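Local atomic coordinates of PAN2-PAN3 deadenylation complex catalytic subunit pan2 (Neurospora crassa, PDB entry 4CZW), a protein that probably serves as the catalytic subunit of the PAN deadenylation complex, shortening the poly(A) tails of mRNA exonucleolytically to release 5'-AMP in a metal-dependent reaction. Residues L235-N241 / L254-I260; Q358-H362 / S373-L378; F587-Y591 / E632-K636; Y426-D430 / R481-R486. All coordinates share one frame; numbering follows the deposited sequence.

Interactions 1 and 2 belong to the ubiquitin-protease-like domain, predicted to be catalytically inactive and to act as a scaffold, whereas interaction 3 and the 481-486 loop of interaction 4 belong to the exonuclease domain. Interaction 1 lies next to a structural zinc, with the side chain of Leu-254 about 6 Å from the metal. The centre of interaction 1 is about 37 Å from that of interaction 2 and about 78 Å from that of interaction 3, across the chain's centre. Interactions 3 and 4 have centres about 30 Å apart. Of these two, interaction 3 lies nearer the probable catalytic metal site: the side chains of Leu-588 and Asp-607 are about 11 Å apart.

Interaction 1. Residues L235-N241 / L254-I260; sequences LENEAVN and LDQRKII
The beta hairpin of strands 238-245 and 250-262, part of the four-stranded antiparallel sheet that carries a Cys4 zinc site, joins residues 235-241 to 254-260. In its hydrogen-bonded pair Ala-239/Gln-256, Gln-256 N reaches Ala-239 O at 3.0 Å, nearly along the C=O axis; in Asn-241/Leu-254, Leu-254 N meets Asn-241 O at 2.8 Å. Leu-254 also borders the zinc ligands Cys-190 and Cys-245. On the face bearing Glu-238, Val-240, Asp-255 and Arg-257, a salt-bridge network forms: Arg-257 NE donates to the syn lone pair of Asp-255 OD2 at 2.9 Å, while NH1 lies 3.5 Å from Glu-238 OE2, with carboxylate and guanidinium planes 52° apart. The Arg-257 chain, extended from CG to NE, carries the guanidinium alongside Asp-255 and Glu-238. A leucine in place of Arg-257 would probably leave both carboxylates without their shared positive partner. At the helix exit, Ile-260 CD1 packs 3.9 Å from Leu-235 CB. Across the other face, Asn-241 ND2 donates to Gln-256 OE1 at 3.3 Å, the acceptor lying in the asparagine's amide plane.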
loop_
_atom_site.group_PDB
_atom_site.type_symbol
_atom_site.label_atom_id
_atom_site.label_comp_id
_atom_site.label_asym_id
_atom_site.label_seq_id
_atom_site.Cartn_x
_atom_site.Cartn_y
_atom_site.Cartn_z
ATOM N N LEU A 235 -4.438 -19.879 18.940
ATOM C CA LEU A 235 -5.845 -19.588 18.686
ATOM C C LEU A 235 -6.711 -19.842 19.919
ATOM O O LEU A 235 -7.563 -19.025 20.268
ATOM C CB LEU A 235 -6.356 -20.421 17.509
ATOM C CG LEU A 235 -5.832 -20.037 16.123
ATOM C CD1 LEU A 235 -6.072 -21.154 15.125
ATOM C CD2 LEU A 235 -6.494 -18.759 15.647
ATOM N N GLU A 236 -6.485 -20.977 20.571
ATOM C CA GLU A 236 -7.264 -21.353 21.746
ATOM C C GLU A 236 -6.745 -20.667 23.006
ATOM O O GLU A 236 -5.633 -20.139 23.025
ATOM C CB GLU A 236 -7.246 -22.872 21.929
ATOM C CG GLU A 236 -7.882 -23.638 20.781
ATOM C CD GLU A 236 -7.790 -25.139 20.961
ATOM O OE1 GLU A 236 -6.947 -25.591 21.764
ATOM O OE2 GLU A 236 -8.561 -25.867 20.301
ATOM N N ASN A 237 -7.560 -20.680 24.058
ATOM C CA ASN A 237 -7.187 -20.065 25.327
ATOM C C ASN A 237 -7.981 -20.637 26.497
ATOM O O ASN A 237 -9.133 -20.264 26.718
ATOM C CB ASN A 237 -7.380 -18.548 25.261
ATOM C CG ASN A 237 -6.699 -17.816 26.407
ATOM O OD1 ASN A 237 -6.317 -18.419 27.411
ATOM N ND2 ASN A 237 -6.550 -16.505 26.261
ATOM N N GLU A 238 -7.358 -21.544 27.242
ATOM C CA GLU A 238 -7.952 -22.076 28.461
ATOM C C GLU A 238 -7.233 -21.505 29.678
ATOM O O GLU A 238 -6.005 -21.440 29.705
ATOM C CB GLU A 238 -7.894 -23.605 28.479
ATOM C CG GLU A 238 -8.730 -24.278 27.403
ATOM C CD GLU A 238 -8.670 -25.792 27.484
ATOM O OE1 GLU A 238 -7.858 -26.315 28.277
ATOM O OE2 GLU A 238 -9.435 -26.459 26.756
ATOM N N ALA A 239 -8.001 -21.093 30.681
ATOM C CA ALA A 239 -7.423 -20.485 31.873
ATOM C C ALA A 239 -8.338 -20.626 33.084
ATOM O O ALA A 239 -9.543 -20.839 32.947
ATOM C CB ALA A 239 -7.114 -19.016 31.617
ATOM N N VAL A 240 -7.752 -20.510 34.272
ATOM C CA VAL A 240 -8.507 -20.556 35.517
ATOM C C VAL A 240 -8.155 -19.364 36.400
ATOM O O VAL A 240 -6.999 -19.187 36.784
ATOM C CB VAL A 240 -8.242 -21.858 36.300
ATOM C CG1 VAL A 240 -8.952 -21.822 37.644
ATOM C CG2 VAL A 240 -8.684 -23.069 35.491
ATOM N N ASN A 241 -9.153 -18.545 36.712
ATOM C CA ASN A 241 -8.950 -17.386 37.575
ATOM C C ASN A 241 -10.080 -17.224 38.584
ATOM O O ASN A 241 -11.225 -17.583 38.310
ATOM C CB ASN A 241 -8.816 -16.110 36.740
ATOM C CG ASN A 241 -7.623 -16.146 35.808
ATOM O OD1 ASN A 241 -6.482 -15.965 36.234
ATOM N ND2 ASN A 241 -7.881 -16.374 34.525
ATOM N N LEU A 254 -12.976 -19.782 38.303
ATOM C CA LEU A 254 -13.745 -19.720 37.066
ATOM C C LEU A 254 -12.995 -20.351 35.899
ATOM O O LEU A 254 -11.862 -19.973 35.594
ATOM C CB LEU A 254 -14.106 -18.271 36.735
ATOM C CG LEU A 254 -14.868 -17.495 37.812
ATOM C CD1 LEU A 254 -15.281 -16.126 37.294
ATOM C CD2 LEU A 254 -16.080 -18.276 38.297
ATOM N N ASP A 255 -13.637 -21.316 35.249
ATOM C CA ASP A 255 -13.063 -21.980 34.085
ATOM C C ASP A 255 -13.437 -21.234 32.809
ATOM O O ASP A 255 -14.578 -21.295 32.349
ATOM C CB ASP A 255 -13.531 -23.433 34.012
ATOM C CG ASP A 255 -13.039 -24.144 32.766
ATOM O OD1 ASP A 255 -11.913 -23.851 32.311
ATOM O OD2 ASP A 255 -13.782 -24.999 32.241
ATOM N N GLN A 256 -12.459 -20.535 32.242
ATOM C CA GLN A 256 -12.681 -19.691 31.076
ATOM C C GLN A 256 -12.007 -20.267 29.836
ATOM O O GLN A 256 -10.783 -20.385 29.782
ATOM C CB GLN A 256 -12.165 -18.280 31.348
ATOM C CG GLN A 256 -12.748 -17.649 32.601
ATOM C CD GLN A 256 -11.774 -16.716 33.296
ATOM O OE1 GLN A 256 -10.670 -16.478 32.809
ATOM N NE2 GLN A 256 -12.180 -16.188 34.446
ATOM N N ARG A 257 -12.811 -20.626 28.841
ATOM C CA ARG A 257 -12.281 -21.189 27.606
ATOM C C ARG A 257 -12.768 -20.405 26.395
ATOM O O ARG A 257 -13.944 -20.049 26.303
ATOM C CB ARG A 257 -12.675 -22.662 27.479
ATOM C CG ARG A 257 -12.468 -23.464 28.752
ATOM C CD ARG A 257 -12.550 -24.956 28.492
ATOM N NE ARG A 257 -12.505 -25.723 29.733
ATOM C CZ ARG A 257 -12.256 -27.026 29.797
ATOM N NH1 ARG A 257 -12.017 -27.714 28.689
ATOM N NH2 ARG A 257 -12.239 -27.641 30.973
ATOM N N LYS A 258 -11.858 -20.133 25.467
ATOM C CA LYS A 258 -12.202 -19.398 24.257
ATOM C C LYS A 258 -12.861 -20.318 23.237
ATOM O O LYS A 258 -12.187 -21.097 22.561
ATOM C CB LYS A 258 -10.960 -18.739 23.653
ATOM C CG LYS A 258 -11.259 -17.811 22.488
ATOM C CD LYS A 258 -10.022 -17.040 22.060
ATOM C CE LYS A 258 -10.357 -16.007 20.995
ATOM N NZ LYS A 258 -9.175 -15.181 20.622
ATOM N N ILE A 259 -14.183 -20.227 23.134
ATOM C CA ILE A 259 -14.937 -21.040 22.188
ATOM C C ILE A 259 -14.842 -20.449 20.787
ATOM O O ILE A 259 -15.344 -19.357 20.531
ATOM C CB ILE A 259 -16.418 -21.154 22.593
ATOM C CG1 ILE A 259 -16.541 -21.545 24.067
ATOM C CG2 ILE A 259 -17.138 -22.154 21.703
ATOM C CD1 ILE A 259 -15.889 -22.869 24.406
ATOM N N ILE A 260 -14.199 -21.180 19.883
ATOM C CA ILE A 260 -13.941 -20.683 18.536
ATOM C C ILE A 260 -14.978 -21.180 17.531
ATOM O O ILE A 260 -15.194 -22.383 17.387
ATOM C CB ILE A 260 -12.533 -21.090 18.063
ATOM C CG1 ILE A 260 -11.481 -20.556 19.039
ATOM C CG2 ILE A 260 -12.272 -20.579 16.654
ATOM C CD1 ILE A 260 -10.064 -20.943 18.694
#

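Interaction 2. Residues Q358-H362 / S373-L378; sequences QDRWH and SKVEAL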
loop_
_atom_site.group_PDB
_atom_site.type_symbol
_atom_site.label_atom_id
_atom_site.label_comp_id
_atom_site.label_asym_id
_atom_site.label_seq_id
_atom_site.Cartn_x
_atom_site.Cartn_y
_atom_site.Cartn_z
ATOM N N GLN A 358 4.908 -23.149 -9.179
ATOM C CA GLN A 358 4.208 -22.642 -8.004
ATOM C C GLN A 358 5.150 -21.883 -7.075
ATOM O O GLN A 358 4.741 -20.941 -6.397
ATOM C CB GLN A 358 3.536 -23.789 -7.244
ATOM C CG GLN A 358 2.419 -24.475 -8.012
ATOM C CD GLN A 358 1.791 -25.615 -7.233
ATOM O OE1 GLN A 358 2.384 -26.136 -6.288
ATOM N NE2 GLN A 358 0.584 -26.005 -7.625
ATOM N N ASP A 359 6.412 -22.299 -7.050
ATOM C CA ASP A 359 7.409 -21.662 -6.197
ATOM C C ASP A 359 7.984 -20.410 -6.849
ATOM O O ASP A 359 8.889 -20.487 -7.679
ATOM C CB ASP A 359 8.532 -22.645 -5.861
ATOM C CG ASP A 359 8.053 -23.811 -5.020
ATOM O OD1 ASP A 359 7.124 -23.617 -4.209
ATOM O OD2 ASP A 359 8.605 -24.922 -5.171
ATOM N N ARG A 360 7.446 -19.256 -6.465
ATOM C CA ARG A 360 7.905 -17.978 -6.994
ATOM C C ARG A 360 8.227 -17.012 -5.858
ATOM O O ARG A 360 7.727 -15.888 -5.825
ATOM C CB ARG A 360 6.852 -17.373 -7.923
ATOM C CG ARG A 360 6.458 -18.273 -9.083
ATOM C CD ARG A 360 5.455 -17.591 -9.998
ATOM N NE ARG A 360 5.956 -16.311 -10.489
ATOM C CZ ARG A 360 6.745 -16.175 -11.549
ATOM N NH1 ARG A 360 7.127 -17.245 -12.236
ATOM N NH2 ARG A 360 7.153 -14.971 -11.924
ATOM N N TRP A 361 9.067 -17.459 -4.931
ATOM C CA TRP A 361 9.418 -16.659 -3.762
ATOM C C TRP A 361 10.396 -15.540 -4.104
ATOM O O TRP A 361 11.338 -15.734 -4.873
ATOM C CB TRP A 361 10.009 -17.554 -2.670
ATOM C CG TRP A 361 9.038 -18.565 -2.145
ATOM C CD1 TRP A 361 8.805 -19.814 -2.644
ATOM C CD2 TRP A 361 8.165 -18.414 -1.018
ATOM N NE1 TRP A 361 7.843 -20.450 -1.897
ATOM C CE2 TRP A 361 7.434 -19.612 -0.894
ATOM C CE3 TRP A 361 7.933 -17.382 -0.104
ATOM C CZ2 TRP A 361 6.485 -19.805 0.109
ATOM C CZ3 TRP A 361 6.991 -17.577 0.891
ATOM C CH2 TRP A 361 6.279 -18.779 0.989
ATOM N N HIS A 362 10.164 -14.367 -3.522
ATOM C CA HIS A 362 11.032 -13.215 -3.737
ATOM C C HIS A 362 11.392 -12.525 -2.426
ATOM O O HIS A 362 10.589 -12.480 -1.493
ATOM C CB HIS A 362 10.370 -12.209 -4.680
ATOM C CG HIS A 362 10.339 -12.649 -6.110
ATOM N ND1 HIS A 362 9.467 -13.609 -6.576
ATOM C CD2 HIS A 362 11.075 -12.258 -7.177
ATOM C CE1 HIS A 362 9.667 -13.789 -7.870
ATOM N NE2 HIS A 362 10.637 -12.982 -8.258
ATOM N N SER A 373 14.800 -19.180 -3.633
ATOM C CA SER A 373 14.213 -20.514 -3.604
ATOM C C SER A 373 13.228 -20.643 -2.447
ATOM O O SER A 373 13.191 -19.795 -1.556
ATOM C CB SER A 373 15.305 -21.579 -3.484
ATOM O OG SER A 373 16.037 -21.424 -2.280
ATOM N N LYS A 374 12.429 -21.707 -2.466
ATOM C CA LYS A 374 11.484 -21.962 -1.387
ATOM C C LYS A 374 12.229 -22.238 -0.086
ATOM O O LYS A 374 11.803 -21.811 0.988
ATOM C CB LYS A 374 10.572 -23.142 -1.724
ATOM C CG LYS A 374 9.472 -23.373 -0.699
ATOM C CD LYS A 374 9.096 -24.843 -0.593
ATOM C CE LYS A 374 8.579 -25.385 -1.912
ATOM N NZ LYS A 374 8.157 -26.808 -1.792
ATOM N N VAL A 375 13.344 -22.953 -0.198
ATOM C CA VAL A 375 14.173 -23.292 0.953
ATOM C C VAL A 375 14.665 -22.039 1.668
ATOM O O VAL A 375 14.497 -21.902 2.879
ATOM C CB VAL A 375 15.386 -24.147 0.537
ATOM C CG1 VAL A 375 16.351 -24.308 1.701
ATOM C CG2 VAL A 375 14.927 -25.502 0.023
ATOM N N GLU A 376 15.264 -21.129 0.908
ATOM C CA GLU A 376 15.772 -19.871 1.445
ATOM C C GLU A 376 14.666 -19.048 2.099
ATOM O O GLU A 376 14.870 -18.438 3.149
ATOM C CB GLU A 376 16.449 -19.059 0.336
ATOM C CG GLU A 376 16.796 -17.628 0.717
ATOM C CD GLU A 376 17.884 -17.541 1.772
ATOM O OE1 GLU A 376 18.612 -18.537 1.968
ATOM O OE2 GLU A 376 18.012 -16.473 2.405
ATOM N N ALA A 377 13.492 -19.041 1.474
ATOM C CA ALA A 377 12.349 -18.300 1.995
ATOM C C ALA A 377 11.815 -18.929 3.276
ATOM O O ALA A 377 11.212 -18.249 4.108
ATOM C CB ALA A 377 11.252 -18.222 0.947
ATOM N N LEU A 378 12.037 -20.230 3.430
ATOM C CA LEU A 378 11.557 -20.955 4.601
ATOM C C LEU A 378 12.708 -21.357 5.518
ATOM O O LEU A 378 12.556 -22.228 6.374
ATOM C CB LEU A 378 10.764 -22.192 4.172
ATOM C CG LEU A 378 9.533 -21.920 3.305
ATOM C CD1 LEU A 378 8.814 -23.215 2.959
ATOM C CD2 LEU A 378 8.593 -20.946 3.998
#
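Trp-361 lays one face of its indole against the methyl of Ala-377, whose CB stands 3.3 Å above the ring plane and is displaced toward the rim. The nearest ring atom is Trp-361 CE3, 3.6 Å from Ala-377 CB. With CG anti to its own carbonyl carbon (chi1 -64°) and the ring turned by a chi2 of 88°, Trp-361 presents its indole to the short helix 374-377. At the pyrrole end, the aliphatic stem of Lys-374 approaches the NE1/CD1 corner obliquely, CG lying 3.6 Å from Trp-361 NE1. At the benzo end, Leu-378 CD2 is a more distant neighbour, 4.4 Å from Trp-361 CH2. Both Trp-361 and Leu-378 also touch Leu-325 of strand 321-334, which places this packing between the helix and the mixed sheet of the ubiquitin-protease-like domain. The helix itself starts at Ser-373, its N-cap, where OG accepts from Glu-376 N at 3.3 Å in a nearly straight bond (167° at the hydrogen). Bends at chi2 and chi3 carry the end of Lys-374 past the indole to Asp-359. The ion pair there is long, with NZ 3.9 Å from Asp-359 OD2, and Lys-374 NZ also forms a salt bridge with Glu-290. Two acidic partners would probably favour a charged lysine; with no hydrogen bond and only a long ion pair across the segments, the contact probably rests mainly on apolar packing against the indole.

Interaction 3. Residues F587-Y591 / E632-K636; sequences FLAWY and EALYK
Apolar packing joins helix 585-592 to the end of helix 627-634 in the exonuclease domain, whose fold is of the RNase H-like class. Leu-634 is the residue on which the packing centres, setting its CD2 methyl against Phe-587, Leu-588 and Tyr-591 of the facing helix. Phe-587 receives it at the ring edge, with CE2 3.7 Å from that methyl (Leu-634 CD2), which lies near the ring plane. Tyr-591, one turn on, approaches obliquely and brings CD2 to 3.8 Å from Leu-634 CD2. Both aromatic side chains have CG anti to the backbone N (chi1 -173° in Phe-587 and -172° in Tyr-591), which sends the two rings out from the helix toward the same leucine. Between them in sequence, Leu-588 crosses Leu-634 at about a right angle; its CD2 is 3.9 Å from Leu-634 CD2, and it also meets the other methyl, CD1.

Further van der Waals contacts extend this apolar group. Leu-588 also packs on Leu-614 of helix 604-623 and on His-549 and Ile-583, while Leu-634 touches Phe-574, so the two buried leucines link the contact to helix 604-623 and the neighbouring loops.

Polar contacts play little part, since no hydrogen bond crosses between the segments. The tyrosine's hydroxyl end instead lies beside the CB methyl of Ala-633, with Tyr-591 CZ 4.2 Å from Ala-633 CB.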
loop_
_atom_site.group_PDB
_atom_site.type_symbol
_atom_site.label_atom_id
_atom_site.label_comp_id
_atom_site.label_asym_id
_atom_site.label_seq_id
_atom_site.Cartn_x
_atom_site.Cartn_y
_atom_site.Cartn_z
ATOM N N PHE A 587 12.784 27.366 -22.293
ATOM C CA PHE A 587 13.526 27.460 -23.544
ATOM C C PHE A 587 12.688 26.963 -24.717
ATOM O O PHE A 587 12.689 27.567 -25.790
ATOM C CB PHE A 587 14.834 26.671 -23.459
ATOM C CG PHE A 587 15.735 26.865 -24.646
ATOM C CD1 PHE A 587 16.632 27.920 -24.686
ATOM C CD2 PHE A 587 15.683 25.995 -25.723
ATOM C CE1 PHE A 587 17.461 28.103 -25.776
ATOM C CE2 PHE A 587 16.509 26.172 -26.815
ATOM C CZ PHE A 587 17.399 27.227 -26.842
ATOM N N LEU A 588 11.980 25.857 -24.509
ATOM C CA LEU A 588 11.112 25.300 -25.540
ATOM C C LEU A 588 9.984 26.268 -25.881
ATOM O O LEU A 588 9.595 26.396 -27.041
ATOM C CB LEU A 588 10.539 23.953 -25.095
ATOM C CG LEU A 588 11.511 22.774 -25.034
ATOM C CD1 LEU A 588 10.813 21.527 -24.518
ATOM C CD2 LEU A 588 12.125 22.518 -26.402
ATOM N N ALA A 589 9.465 26.949 -24.865
ATOM C CA ALA A 589 8.404 27.928 -25.067
ATOM C C ALA A 589 8.936 29.167 -25.779
ATOM O O ALA A 589 8.224 29.806 -26.551
ATOM C CB ALA A 589 7.773 28.309 -23.737
ATOM N N TRP A 590 10.196 29.500 -25.517
ATOM C CA TRP A 590 10.813 30.682 -26.103
ATOM C C TRP A 590 11.216 30.457 -27.558
ATOM O O TRP A 590 11.148 31.372 -28.377
ATOM C CB TRP A 590 12.036 31.103 -25.283
ATOM C CG TRP A 590 12.819 32.226 -25.893
ATOM C CD1 TRP A 590 12.452 33.539 -25.962
ATOM C CD2 TRP A 590 14.111 32.139 -26.507
ATOM N NE1 TRP A 590 13.431 34.272 -26.588
ATOM C CE2 TRP A 590 14.461 33.436 -26.932
ATOM C CE3 TRP A 590 15.004 31.089 -26.743
ATOM C CZ2 TRP A 590 15.665 33.711 -27.577
ATOM C CZ3 TRP A 590 16.200 31.364 -27.385
ATOM C CH2 TRP A 590 16.518 32.665 -27.794
ATOM N N TYR A 591 11.627 29.235 -27.874
ATOM C CA TYR A 591 12.157 28.930 -29.198
ATOM C C TYR A 591 11.081 28.443 -30.165
ATOM O O TYR A 591 11.167 28.685 -31.368
ATOM C CB TYR A 591 13.270 27.885 -29.091
ATOM C CG TYR A 591 14.019 27.653 -30.383
ATOM C CD1 TYR A 591 14.997 28.540 -30.809
ATOM C CD2 TYR A 591 13.751 26.543 -31.176
ATOM C CE1 TYR A 591 15.685 28.334 -31.989
ATOM C CE2 TYR A 591 14.435 26.328 -32.357
ATOM C CZ TYR A 591 15.401 27.227 -32.758
ATOM O OH TYR A 591 16.086 27.020 -33.933
ATOM N N GLU A 632 17.320 19.353 -34.571
ATOM C CA GLU A 632 18.724 19.668 -34.809
ATOM C C GLU A 632 19.026 21.114 -34.435
ATOM O O GLU A 632 20.076 21.415 -33.866
ATOM C CB GLU A 632 19.097 19.421 -36.274
ATOM C CG GLU A 632 19.164 17.954 -36.668
ATOM C CD GLU A 632 20.311 17.219 -36.000
ATOM O OE1 GLU A 632 21.308 17.875 -35.632
ATOM O OE2 GLU A 632 20.216 15.983 -35.848
ATOM N N ALA A 633 18.095 22.006 -34.758
ATOM C CA ALA A 633 18.256 23.427 -34.478
ATOM C C ALA A 633 18.260 23.698 -32.977
ATOM O O ALA A 633 18.953 24.598 -32.504
ATOM C CB ALA A 633 17.156 24.225 -35.159
ATOM N N LEU A 634 17.483 22.913 -32.236
ATOM C CA LEU A 634 17.432 23.023 -30.782
ATOM C C LEU A 634 18.789 22.733 -30.153
ATOM O O LEU A 634 19.130 23.285 -29.107
ATOM C CB LEU A 634 16.382 22.071 -30.208
ATOM C CG LEU A 634 14.960 22.609 -30.043
ATOM C CD1 LEU A 634 13.993 21.477 -29.736
ATOM C CD2 LEU A 634 14.919 23.658 -28.942
ATOM N N TYR A 635 19.564 21.865 -30.794
ATOM C CA TYR A 635 20.874 21.492 -30.278
ATOM C C TYR A 635 21.995 22.032 -31.164
ATOM O O TYR A 635 22.528 21.322 -32.016
ATOM C CB TYR A 635 20.981 19.970 -30.145
ATOM C CG TYR A 635 20.038 19.369 -29.118
ATOM C CD1 TYR A 635 18.739 19.014 -29.460
ATOM C CD2 TYR A 635 20.451 19.152 -27.808
ATOM C CE1 TYR A 635 17.877 18.463 -28.526
ATOM C CE2 TYR A 635 19.595 18.602 -26.868
ATOM C CZ TYR A 635 18.310 18.259 -27.232
ATOM O OH TYR A 635 17.455 17.712 -26.301
ATOM N N LYS A 636 22.343 23.300 -30.954
ATOM C CA LYS A 636 23.446 23.929 -31.675
ATOM C C LYS A 636 24.360 24.697 -30.728
ATOM O O LYS A 636 25.585 24.635 -30.845
ATOM C CB LYS A 636 22.918 24.868 -32.760
ATOM C CG LYS A 636 22.253 24.152 -33.923
ATOM C CD LYS A 636 23.229 23.213 -34.606
ATOM C CE LYS A 636 22.572 22.485 -35.764
ATOM N NZ LYS A 636 23.530 21.557 -36.422
#

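Interaction 4. Residues Y426-D430 / R481-R486; sequences YELLD and RGQGSR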
loop_
_atom_site.group_PDB
_atom_site.type_symbol
_atom_site.label_atom_id
_atom_site.label_comp_id
_atom_site.label_asym_id
_atom_site.label_seq_id
_atom_site.Cartn_x
_atom_site.Cartn_y
_atom_site.Cartn_z
ATOM N N TYR A 426 -10.938 27.607 -12.515
ATOM C CA TYR A 426 -11.180 26.347 -13.206
ATOM C C TYR A 426 -12.654 26.175 -13.549
ATOM O O TYR A 426 -13.525 26.786 -12.929
ATOM C CB TYR A 426 -10.701 25.167 -12.353
ATOM C CG TYR A 426 -11.422 25.027 -11.029
ATOM C CD1 TYR A 426 -10.986 25.713 -9.903
ATOM C CD2 TYR A 426 -12.535 24.204 -10.902
ATOM C CE1 TYR A 426 -11.639 25.589 -8.691
ATOM C CE2 TYR A 426 -13.196 24.075 -9.695
ATOM C CZ TYR A 426 -12.743 24.769 -8.593
ATOM O OH TYR A 426 -13.397 24.640 -7.389
ATOM N N GLU A 427 -12.924 25.336 -14.543
ATOM C CA GLU A 427 -14.290 24.995 -14.915
ATOM C C GLU A 427 -14.460 23.482 -14.906
ATOM O O GLU A 427 -13.937 22.786 -15.776
ATOM C CB GLU A 427 -14.640 25.568 -16.290
ATOM C CG GLU A 427 -14.528 27.082 -16.376
ATOM C CD GLU A 427 -14.917 27.621 -17.739
ATOM O OE1 GLU A 427 -15.505 26.859 -18.536
ATOM O OE2 GLU A 427 -14.632 28.805 -18.014
ATOM N N LEU A 428 -15.193 22.984 -13.912
ATOM C CA LEU A 428 -15.358 21.548 -13.698
ATOM C C LEU A 428 -15.881 20.814 -14.926
ATOM O O LEU A 428 -16.564 21.396 -15.770
ATOM C CB LEU A 428 -16.300 21.297 -12.518
ATOM C CG LEU A 428 -15.798 21.710 -11.134
ATOM C CD1 LEU A 428 -16.882 21.494 -10.092
ATOM C CD2 LEU A 428 -14.542 20.934 -10.769
ATOM N N LEU A 429 -15.549 19.530 -15.018
ATOM C CA LEU A 429 -16.009 18.692 -16.117
ATOM C C LEU A 429 -17.522 18.541 -16.095
ATOM O O LEU A 429 -18.121 18.365 -15.035
ATOM C CB LEU A 429 -15.350 17.313 -16.055
ATOM C CG LEU A 429 -13.840 17.245 -16.279
ATOM C CD1 LEU A 429 -13.332 15.830 -16.053
ATOM C CD2 LEU A 429 -13.482 17.729 -17.675
ATOM N N ASP A 430 -18.139 18.616 -17.269
ATOM C CA ASP A 430 -19.569 18.374 -17.382
ATOM C C ASP A 430 -19.834 16.881 -17.237
ATOM O O ASP A 430 -19.203 16.063 -17.906
ATOM C CB ASP A 430 -20.109 18.896 -18.713
ATOM C CG ASP A 430 -21.620 18.823 -18.796
ATOM O OD1 ASP A 430 -22.291 19.724 -18.250
ATOM O OD2 ASP A 430 -22.139 17.867 -19.411
ATOM N N ARG A 481 -7.807 20.607 -19.666
ATOM C CA ARG A 481 -8.346 19.964 -20.863
ATOM C C ARG A 481 -7.347 20.004 -22.015
ATOM O O ARG A 481 -6.835 21.066 -22.368
ATOM C CB ARG A 481 -9.653 20.634 -21.291
ATOM C CG ARG A 481 -10.794 20.485 -20.303
ATOM C CD ARG A 481 -12.013 21.271 -20.761
ATOM N NE ARG A 481 -13.167 21.049 -19.896
ATOM C CZ ARG A 481 -13.421 21.747 -18.795
ATOM N NH1 ARG A 481 -12.597 22.716 -18.417
ATOM N NH2 ARG A 481 -14.497 21.476 -18.068
ATOM N N GLY A 482 -7.077 18.844 -22.604
ATOM C CA GLY A 482 -6.116 18.750 -23.687
ATOM C C GLY A 482 -6.758 18.701 -25.060
ATOM O O GLY A 482 -6.062 18.600 -26.073
ATOM N N GLN A 483 -8.085 18.778 -25.095
ATOM C CA GLN A 483 -8.822 18.718 -26.353
ATOM C C GLN A 483 -10.242 19.248 -26.186
ATOM O O GLN A 483 -10.678 19.531 -25.068
ATOM C CB GLN A 483 -8.846 17.283 -26.880
ATOM C CG GLN A 483 -9.425 16.274 -25.900
ATOM C CD GLN A 483 -8.780 14.909 -26.024
ATOM O OE1 GLN A 483 -7.558 14.797 -26.129
ATOM N NE2 GLN A 483 -9.597 13.862 -26.016
ATOM N N GLY A 484 -10.955 19.381 -27.300
ATOM C CA GLY A 484 -12.317 19.886 -27.282
ATOM C C GLY A 484 -12.396 21.392 -27.456
ATOM O O GLY A 484 -11.378 22.058 -27.654
ATOM N N SER A 485 -13.612 21.926 -27.377
ATOM C CA SER A 485 -13.846 23.355 -27.545
ATOM C C SER A 485 -13.162 24.182 -26.462
ATOM O O SER A 485 -12.662 25.274 -26.726
ATOM C CB SER A 485 -15.345 23.646 -27.548
ATOM O OG SER A 485 -15.951 23.183 -26.354
ATOM N N ARG A 486 -13.151 23.659 -25.239
ATOM C CA ARG A 486 -12.507 24.345 -24.126
ATOM C C ARG A 486 -11.113 23.784 -23.868
ATOM O O ARG A 486 -10.707 23.605 -22.720
ATOM C CB ARG A 486 -13.363 24.245 -22.861
ATOM C CG ARG A 486 -14.568 25.170 -22.862
ATOM C CD ARG A 486 -15.323 25.102 -21.544
ATOM N NE ARG A 486 -15.956 23.804 -21.341
ATOM C CZ ARG A 486 -16.656 23.476 -20.259
ATOM N NH1 ARG A 486 -16.812 24.353 -19.277
ATOM N NH2 ARG A 486 -17.200 22.271 -20.159
#
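Glu-427 meets two arginines, one through its backbone carbonyl and one through its carboxylate. Its O accepts from both terminal nitrogens of Arg-481, NH2 at 2.7 Å and NH1 at 3.0 Å, an end-on grip on a single atom. The NH1 donor lies in the carbonyl plane, whereas NH2 stands 37° out of it. Arg-481 NH2 makes a further weak bond to Leu-428 O, at 3.1 Å with 120° at the hydrogen. Glu-434 takes NE in a salt bridge and Val-489 O accepts from NH1, so all three guanidinium nitrogens have acceptors. This arginine ends strand 471-481 of the exonuclease sheet, and its extended chain reaches the loop preceding strand 441-451, joining that lead-in to the 481-486 loop. A methionine in place of Arg-481 would probably leave Glu-427 O without these two donors and Glu-434 without one of its positive partners. Arg-486 NH1 binds Glu-427 OE1 at 2.9 Å, met almost head-on at the oxygen, with carboxylate and guanidinium planes 48° apart. Arg-486 NH2 forms a salt bridge with Glu-434 as well. The two guanidinium groups overlap at their rims, Arg-486 CZ lying 3.6 Å above the plane of Arg-481, and the carboxylates of Glu-427 and Glu-434 probably offset their charges.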